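16S rRNA (adenine(1408)-N(1))-methyltransferase (Catenulispora acidiphila, PDB 4X1O) probably methylates N1 of adenine 1408 in 16S rRNA, using S-adenosyl-L-methionine as methyl donor, a modification linked to aminoglycoside resistance. Local coordinates at residues 26-30 against 31-35; 169-172 against 173-177; 185-189 against 190-194. All coordinates share one frame; numbering follows the deposited sequence.

The three contacts come in series along the chain, each a local turn at the periphery of a Rossmann-like methyltransferase fold built on a seven-stranded mixed sheet. Contact 1 is the N-terminal hairpin beside the outermost strand 103-107. Contact 2 lies in the loop between strand 157-163 and helix 183-188, contact 3 where that helix meets helix 191-197. The centres of contacts 2 and 3 are about 20 Å apart, those of contacts 1 and 3 about 38 Å. The side chain of L27 is about 8 Å from those of D78 and R83, and that of E174 about 8 Å from that of L133. These residues bind S-adenosyl-L-methionine, absent here, so contacts 1 and 2 border the cofactor site; contact 3 is structural packing.

Contact 1 (26-30 against 31-35); sequences VLAGK and KLTDL
V26 and T33 meet through methyl groups on one face of a two-stranded antiparallel hairpin, with V26 CG2 3.7 Å from T33 CG2. The threonine methyl is in turn 3.7 Å from A28 CB, forming a short apolar row along that face. T33 OG1 stands anti to its own backbone nitrogen (chi1 175°), which leaves CG2, rather than the hydroxyl, directed at the opposing strand. The other branch of V26, CG1, reaches past the end of the pairing to L35 CB at 3.8 Å.

L27 and L32 occupy the other face as a non-hydrogen-bonded pair. Their side chains cross obliquely, and one methyl of each does the touching, L27 CD1 lying 3.8 Å from L32 CD2. Both have chi1 near -80°, with CG anti to the carbonyl carbon, and it is from this shared setting that the two methyls meet.

V26 and T33 exchange two backbone hydrogen bonds, V26 N to T33 O and T33 N to V26 O, both 2.8 Å. Nearer the loop, A28 N donates to K31 O at 2.9 Å. A type II' turn from A28 to K31 closes the hairpin, and G29 takes the positive phi (63°) that this turn requires at its second position.

The hairpin sits beside strand 103-107: V26 packs on V104 and V106, while L27 shares backbone hydrogen bonding with L105. W81 packs on both leucines, and L27 also touches M84, in the loop before helix 85-91, and A88 of that helix.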
loop_
_atom_site.group_PDB
_atom_site.type_symbol
_atom_site.label_atom_id
_atom_site.label_comp_id
_atom_site.label_asym_id
_atom_site.label_seq_id
_atom_site.Cartn_x
_atom_site.Cartn_y
_atom_site.Cartn_z
ATOM N N VAL A 26 -12.248 3.374 10.996
ATOM C CA VAL A 26 -11.841 4.247 9.901
ATOM C C VAL A 26 -11.686 5.675 10.389
ATOM O O VAL A 26 -12.338 6.076 11.335
ATOM C CB VAL A 26 -12.842 4.228 8.711
ATOM C CG1 VAL A 26 -12.903 2.841 8.079
ATOM C CG2 VAL A 26 -14.223 4.686 9.155
ATOM N N LEU A 27 -10.817 6.442 9.747
ATOM C CA LEU A 27 -10.679 7.842 10.117
ATOM C C LEU A 27 -11.829 8.660 9.549
ATOM O O LEU A 27 -12.188 8.531 8.375
ATOM C CB LEU A 27 -9.354 8.430 9.642
ATOM C CG LEU A 27 -8.094 8.150 10.447
ATOM C CD1 LEU A 27 -7.589 6.738 10.207
ATOM C CD2 LEU A 27 -7.029 9.170 10.094
ATOM N N ALA A 28 -12.403 9.475 10.423
ATOM C CA ALA A 28 -13.299 10.552 10.047
ATOM C C ALA A 28 -12.714 11.811 10.665
ATOM O O ALA A 28 -12.884 12.056 11.862
ATOM C CB ALA A 28 -14.712 10.295 10.544
ATOM N N GLY A 29 -11.997 12.591 9.862
ATOM C CA GLY A 29 -11.252 13.719 10.385
ATOM C C GLY A 29 -10.174 13.274 11.358
ATOM O O GLY A 29 -9.373 12.399 11.054
ATOM N N LYS A 30 -10.165 13.863 12.549
ATOM C CA LYS A 30 -9.116 13.569 13.515
ATOM C C LYS A 30 -9.452 12.369 14.401
ATOM O O LYS A 30 -8.638 11.946 15.221
ATOM C CB LYS A 30 -8.833 14.806 14.376
ATOM C CG LYS A 30 -7.927 15.819 13.684
ATOM C CD LYS A 30 -8.016 17.200 14.300
ATOM C CE LYS A 30 -9.442 17.708 14.295
ATOM N NZ LYS A 30 -9.738 18.457 13.041
ATOM N N LYS A 31 -10.643 11.810 14.218
ATOM C CA LYS A 31 -11.133 10.752 15.097
ATOM C C LYS A 31 -11.290 9.412 14.383
ATOM O O LYS A 31 -11.473 9.362 13.171
ATOM C CB LYS A 31 -12.479 11.158 15.714
ATOM C CG LYS A 31 -12.744 12.653 15.724
ATOM C CD LYS A 31 -14.235 12.976 15.648
ATOM C CE LYS A 31 -14.859 12.569 14.313
ATOM N NZ LYS A 31 -14.276 13.326 13.172
ATOM N N LEU A 32 -11.193 8.329 15.147
ATOM C CA LEU A 32 -11.523 7.002 14.638
ATOM C C LEU A 32 -13.011 6.733 14.813
ATOM O O LEU A 32 -13.619 7.188 15.781
ATOM C CB LEU A 32 -10.699 5.925 15.349
ATOM C CG LEU A 32 -9.287 5.693 14.812
ATOM C CD1 LEU A 32 -8.619 4.540 15.545
ATOM C CD2 LEU A 32 -9.321 5.425 13.319
ATOM N N THR A 33 -13.604 6.011 13.870
ATOM C CA THR A 33 -15.019 5.682 13.948
ATOM C C THR A 33 -15.293 4.312 13.356
ATOM O O THR A 33 -14.487 3.778 12.586
ATOM C CB THR A 33 -15.894 6.730 13.226
ATOM O OG1 THR A 33 -17.263 6.303 13.237
ATOM C CG2 THR A 33 -15.448 6.905 11.788
ATOM N N ASP A 34 -16.440 3.751 13.713
ATOM C CA ASP A 34 -16.846 2.450 13.210
ATOM C C ASP A 34 -17.324 2.551 11.771
ATOM O O ASP A 34 -18.253 3.303 11.463
ATOM C CB ASP A 34 -17.943 1.856 14.091
ATOM C CG ASP A 34 -17.455 1.546 15.490
ATOM O OD1 ASP A 34 -16.293 1.110 15.624
ATOM O OD2 ASP A 34 -18.225 1.747 16.451
ATOM N N LEU A 35 -16.686 1.792 10.892
ATOM C CA LEU A 35 -17.095 1.758 9.497
ATOM C C LEU A 35 -18.491 1.164 9.367
ATOM O O LEU A 35 -18.731 0.034 9.788
ATOM C CB LEU A 35 -16.102 0.957 8.661
ATOM C CG LEU A 35 -16.523 0.703 7.213
ATOM C CD1 LEU A 35 -16.812 2.016 6.493
ATOM C CD2 LEU A 35 -15.450 -0.088 6.484
#

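Contact 2 (169-172 against 173-177); sequences EPIP and LEIRD
I171 and I175 cross at about a right angle, and the branch methyl of the first meets the chain of the second: I171 CG2 is 3.8 Å from I175 CG1. The same methyl also lies 3.6 Å from R176 CA, so it touches two consecutive residues of the following turn. It gets there because I171 CG2 is anti to the backbone nitrogen while CG1 takes the position beside that nitrogen (chi1 -54°). I175 answers with chi1 57°, which brings its CG1 back against the carbonyl oxygen of P172.

That carbonyl is the polar centre of the turn. I175 N donates to P172 O at 3.0 Å with an angle of 162° at the hydrogen, approaching from well above the carbonyl plane. This i-to-i+3 bond closes a type I beta turn from P172 to I175, in the loop between strand 157-163 and helix 183-188, and a weak bond from R176 N to L173 O follows it. The extended chain of 169-172, with a cis peptide before P170, leads into the turn.

E174 folds back to the proline, with OE1 3.4 Å from P172 CB. A bend at chi2 turns the carboxylate this way, and its other oxygen, OE2, is hydrogen-bonded to G131 N. W130 packs against both P172 and E174, and L134 of helix 131-139 touches E174 and I175.

Across the turn, R176 bends at chi3 to present NE to a water, which it meets at 2.9 Å. The water donates to I171 O, also at 2.9 Å, bridging the arginine side chain to the preceding backbone.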
loop_
_atom_site.group_PDB
_atom_site.type_symbol
_atom_site.label_atom_id
_atom_site.label_comp_id
_atom_site.label_asym_id
_atom_site.label_seq_id
_atom_site.Cartn_x
_atom_site.Cartn_y
_atom_site.Cartn_z
ATOM N N GLU A 169 23.734 3.331 4.409
ATOM C CA GLU A 169 23.803 3.770 5.800
ATOM C C GLU A 169 23.271 5.192 5.954
ATOM O O GLU A 169 23.549 6.052 5.117
ATOM C CB GLU A 169 25.240 3.684 6.316
ATOM C CG GLU A 169 25.875 2.305 6.169
ATOM C CD GLU A 169 25.429 1.325 7.244
ATOM O OE1 GLU A 169 24.853 1.769 8.262
ATOM O OE2 GLU A 169 25.663 0.108 7.074
ATOM N N PRO A 170 22.485 5.443 7.018
ATOM C CA PRO A 170 22.071 4.480 8.048
ATOM C C PRO A 170 20.896 3.592 7.628
ATOM O O PRO A 170 19.823 4.077 7.266
ATOM C CB PRO A 170 21.671 5.379 9.218
ATOM C CG PRO A 170 21.160 6.609 8.560
ATOM C CD PRO A 170 21.990 6.799 7.312
ATOM N N ILE A 171 21.114 2.287 7.686
ATOM C CA ILE A 171 20.100 1.318 7.309
ATOM C C ILE A 171 19.107 1.144 8.459
ATOM O O ILE A 171 19.514 0.887 9.590
ATOM C CB ILE A 171 20.754 -0.033 6.952
ATOM C CG1 ILE A 171 21.834 0.178 5.881
ATOM C CG2 ILE A 171 19.714 -1.059 6.515
ATOM C CD1 ILE A 171 22.589 -1.079 5.513
ATOM N N PRO A 172 17.804 1.285 8.175
ATOM C CA PRO A 172 16.776 1.115 9.210
ATOM C C PRO A 172 16.846 -0.244 9.897
ATOM O O PRO A 172 17.103 -1.262 9.250
ATOM C CB PRO A 172 15.460 1.245 8.434
ATOM C CG PRO A 172 15.824 2.000 7.188
ATOM C CD PRO A 172 17.220 1.593 6.860
ATOM N N LEU A 173 16.585 -0.249 11.204
ATOM C CA LEU A 173 16.666 -1.462 12.006
ATOM C C LEU A 173 15.906 -2.655 11.443
ATOM O O LEU A 173 16.361 -3.801 11.568
ATOM C CB LEU A 173 16.156 -1.151 13.422
ATOM C CG LEU A 173 16.284 -2.267 14.460
ATOM C CD1 LEU A 173 17.740 -2.701 14.607
ATOM C CD2 LEU A 173 15.743 -1.769 15.781
ATOM N N GLU A 174 14.754 -2.408 10.818
ATOM C CA GLU A 174 13.913 -3.513 10.384
ATOM C C GLU A 174 14.515 -4.315 9.227
ATOM O O GLU A 174 14.043 -5.411 8.937
ATOM C CB GLU A 174 12.504 -3.010 10.013
ATOM C CG GLU A 174 12.446 -1.928 8.939
ATOM C CD GLU A 174 12.361 -0.513 9.520
ATOM O OE1 GLU A 174 13.152 -0.171 10.435
ATOM O OE2 GLU A 174 11.487 0.265 9.058
ATOM N N ILE A 175 15.549 -3.792 8.575
ATOM C CA ILE A 175 16.208 -4.580 7.532
ATOM C C ILE A 175 17.719 -4.633 7.657
ATOM O O ILE A 175 18.379 -5.147 6.754
ATOM C CB ILE A 175 15.889 -4.050 6.123
ATOM C CG1 ILE A 175 16.300 -2.577 6.020
ATOM C CG2 ILE A 175 14.410 -4.261 5.800
ATOM C CD1 ILE A 175 16.501 -2.092 4.633
ATOM N N ARG A 176 18.290 -4.134 8.753
ATOM C CA ARG A 176 19.736 -3.932 8.740
ATOM C C ARG A 176 20.500 -5.247 8.859
ATOM O O ARG A 176 21.689 -5.296 8.560
ATOM C CB ARG A 176 20.178 -2.960 9.830
ATOM C CG ARG A 176 20.072 -3.474 11.246
ATOM C CD ARG A 176 20.438 -2.357 12.224
ATOM N NE ARG A 176 21.853 -2.009 12.162
ATOM C CZ ARG A 176 22.765 -2.468 13.011
ATOM N NH1 ARG A 176 22.405 -3.281 13.997
ATOM N NH2 ARG A 176 24.034 -2.110 12.883
ATOM N N ASP A 177 19.817 -6.308 9.277
ATOM C CA ASP A 177 20.436 -7.629 9.341
ATOM C C ASP A 177 20.255 -8.405 8.043
ATOM O O ASP A 177 20.725 -9.542 7.931
ATOM C CB ASP A 177 19.866 -8.448 10.509
ATOM C CG ASP A 177 18.357 -8.656 10.405
ATOM O OD1 ASP A 177 17.624 -7.648 10.231
ATOM O OD2 ASP A 177 17.906 -9.822 10.516
HETATM O O HOH W 1 22.164 0.295 10.499
#

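Contact 3 (185-189 against 190-194); sequences TVVST and GLTDR
Both terminal nitrogens of R194 donate to the one carbonyl oxygen of T189, with NH1 and NH2 each 3.0 Å from T189 O. The oxygen lies at the edge of the guanidinium, in its plane. NH1 approaches on a lone pair in the carbonyl plane, whereas NH2 comes from above that plane. A bend at chi3 (-71°) folds the arginine back, with G190 O and L191 N on one face of its guanidinium, offset toward the rim; NE is held by L139 O. T189 OG1, placed between its backbone nitrogen and carbonyl carbon (chi1 62°), donates to T185 O at 2.7 Å and accepts a weak bond from L191 N.

Backbone bonds make the turn itself. G190 N donates to V187 O at 2.9 Å and T192 N to V186 O at 3.1 Å. Together they join two helices, 183-188 and 191-197, through G190, which leaves the first with positive phi (81°) and occupies the N-cap position of the second. T185 O also takes T189 N, so two donors hold this carbonyl near the helix end.

A water spans the junction, donating to V187 O and D193 OD2 while accepting from D193 N.

The apolar contact is V186 CG1 against L191 CD2 at 4.1 Å. L181 touches both residues, and V205 of strand 200-212 packs on V186. The same CG1 methyl faces a polar atom, T192 OG1, at 3.4 Å, the two side chains being roughly perpendicular.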
loop_
_atom_site.group_PDB
_atom_site.type_symbol
_atom_site.label_atom_id
_atom_site.label_comp_id
_atom_site.label_asym_id
_atom_site.label_seq_id
_atom_site.Cartn_x
_atom_site.Cartn_y
_atom_site.Cartn_z
ATOM N N THR A 185 18.258 -11.442 -6.363
ATOM C CA THR A 185 18.109 -12.143 -5.096
ATOM C C THR A 185 16.641 -12.323 -4.734
ATOM O O THR A 185 16.313 -13.097 -3.837
ATOM C CB THR A 185 18.862 -11.448 -3.944
ATOM O OG1 THR A 185 18.300 -10.162 -3.676
ATOM C CG2 THR A 185 20.339 -11.302 -4.283
ATOM N N VAL A 186 15.743 -11.626 -5.426
ATOM C CA VAL A 186 14.319 -11.919 -5.261
ATOM C C VAL A 186 14.076 -13.380 -5.643
ATOM O O VAL A 186 13.278 -14.077 -5.015
ATOM C CB VAL A 186 13.434 -10.969 -6.111
ATOM C CG1 VAL A 186 11.997 -11.469 -6.166
ATOM C CG2 VAL A 186 13.502 -9.572 -5.530
ATOM N N VAL A 187 14.802 -13.858 -6.649
ATOM C CA VAL A 187 14.729 -15.265 -7.010
ATOM C C VAL A 187 15.566 -16.133 -6.070
ATOM O O VAL A 187 15.064 -17.092 -5.483
ATOM C CB VAL A 187 15.192 -15.505 -8.456
ATOM C CG1 VAL A 187 15.111 -16.986 -8.789
ATOM C CG2 VAL A 187 14.344 -14.685 -9.415
ATOM N N SER A 188 16.835 -15.778 -5.909
ATOM C CA SER A 188 17.780 -16.652 -5.204
ATOM C C SER A 188 17.491 -16.786 -3.691
ATOM O O SER A 188 17.881 -17.782 -3.075
ATOM C CB SER A 188 19.210 -16.155 -5.432
ATOM O OG SER A 188 19.466 -14.975 -4.694
ATOM N N THR A 189 16.822 -15.807 -3.089
ATOM C CA THR A 189 16.432 -15.934 -1.673
ATOM C C THR A 189 15.171 -16.770 -1.509
ATOM O O THR A 189 14.731 -17.033 -0.381
ATOM C CB THR A 189 16.158 -14.581 -0.980
ATOM O OG1 THR A 189 15.059 -13.918 -1.625
ATOM C CG2 THR A 189 17.393 -13.693 -0.965
ATOM N N GLY A 190 14.592 -17.175 -2.635
ATOM C CA GLY A 190 13.335 -17.895 -2.641
ATOM C C GLY A 190 12.093 -17.028 -2.494
ATOM O O GLY A 190 11.005 -17.549 -2.334
ATOM N N LEU A 191 12.242 -15.705 -2.529
ATOM C CA LEU A 191 11.079 -14.826 -2.352
ATOM C C LEU A 191 10.007 -15.042 -3.445
ATOM O O LEU A 191 8.811 -15.060 -3.157
ATOM C CB LEU A 191 11.532 -13.366 -2.311
ATOM C CG LEU A 191 10.437 -12.303 -2.238
ATOM C CD1 LEU A 191 9.529 -12.517 -1.027
ATOM C CD2 LEU A 191 11.065 -10.928 -2.199
ATOM N N THR A 192 10.433 -15.239 -4.689
ATOM C CA THR A 192 9.487 -15.476 -5.772
ATOM C C THR A 192 8.648 -16.722 -5.498
ATOM O O THR A 192 7.436 -16.739 -5.718
ATOM C CB THR A 192 10.216 -15.617 -7.111
ATOM O OG1 THR A 192 10.769 -14.344 -7.456
ATOM C CG2 THR A 192 9.260 -16.052 -8.202
ATOM N N ASP A 193 9.290 -17.757 -4.973
ATOM C CA ASP A 193 8.570 -18.990 -4.696
ATOM C C ASP A 193 7.683 -18.857 -3.467
ATOM O O ASP A 193 6.592 -19.430 -3.455
ATOM C CB ASP A 193 9.547 -20.162 -4.570
ATOM C CG ASP A 193 10.378 -20.348 -5.827
ATOM O OD1 ASP A 193 9.781 -20.466 -6.921
ATOM O OD2 ASP A 193 11.622 -20.396 -5.729
ATOM N N ARG A 194 8.119 -18.103 -2.451
ATOM C CA ARG A 194 7.255 -17.867 -1.285
ATOM C C ARG A 194 6.023 -17.078 -1.679
ATOM O O ARG A 194 4.923 -17.360 -1.190
ATOM C CB ARG A 194 8.011 -17.152 -0.155
ATOM C CG ARG A 194 8.963 -18.114 0.564
ATOM C CD ARG A 194 9.522 -17.555 1.862
ATOM N NE ARG A 194 10.488 -16.483 1.659
ATOM C CZ ARG A 194 11.736 -16.674 1.254
ATOM N NH1 ARG A 194 12.165 -17.902 0.990
ATOM N NH2 ARG A 194 12.554 -15.636 1.106
HETATM O O HOH W 2 12.389 -18.046 -5.628
#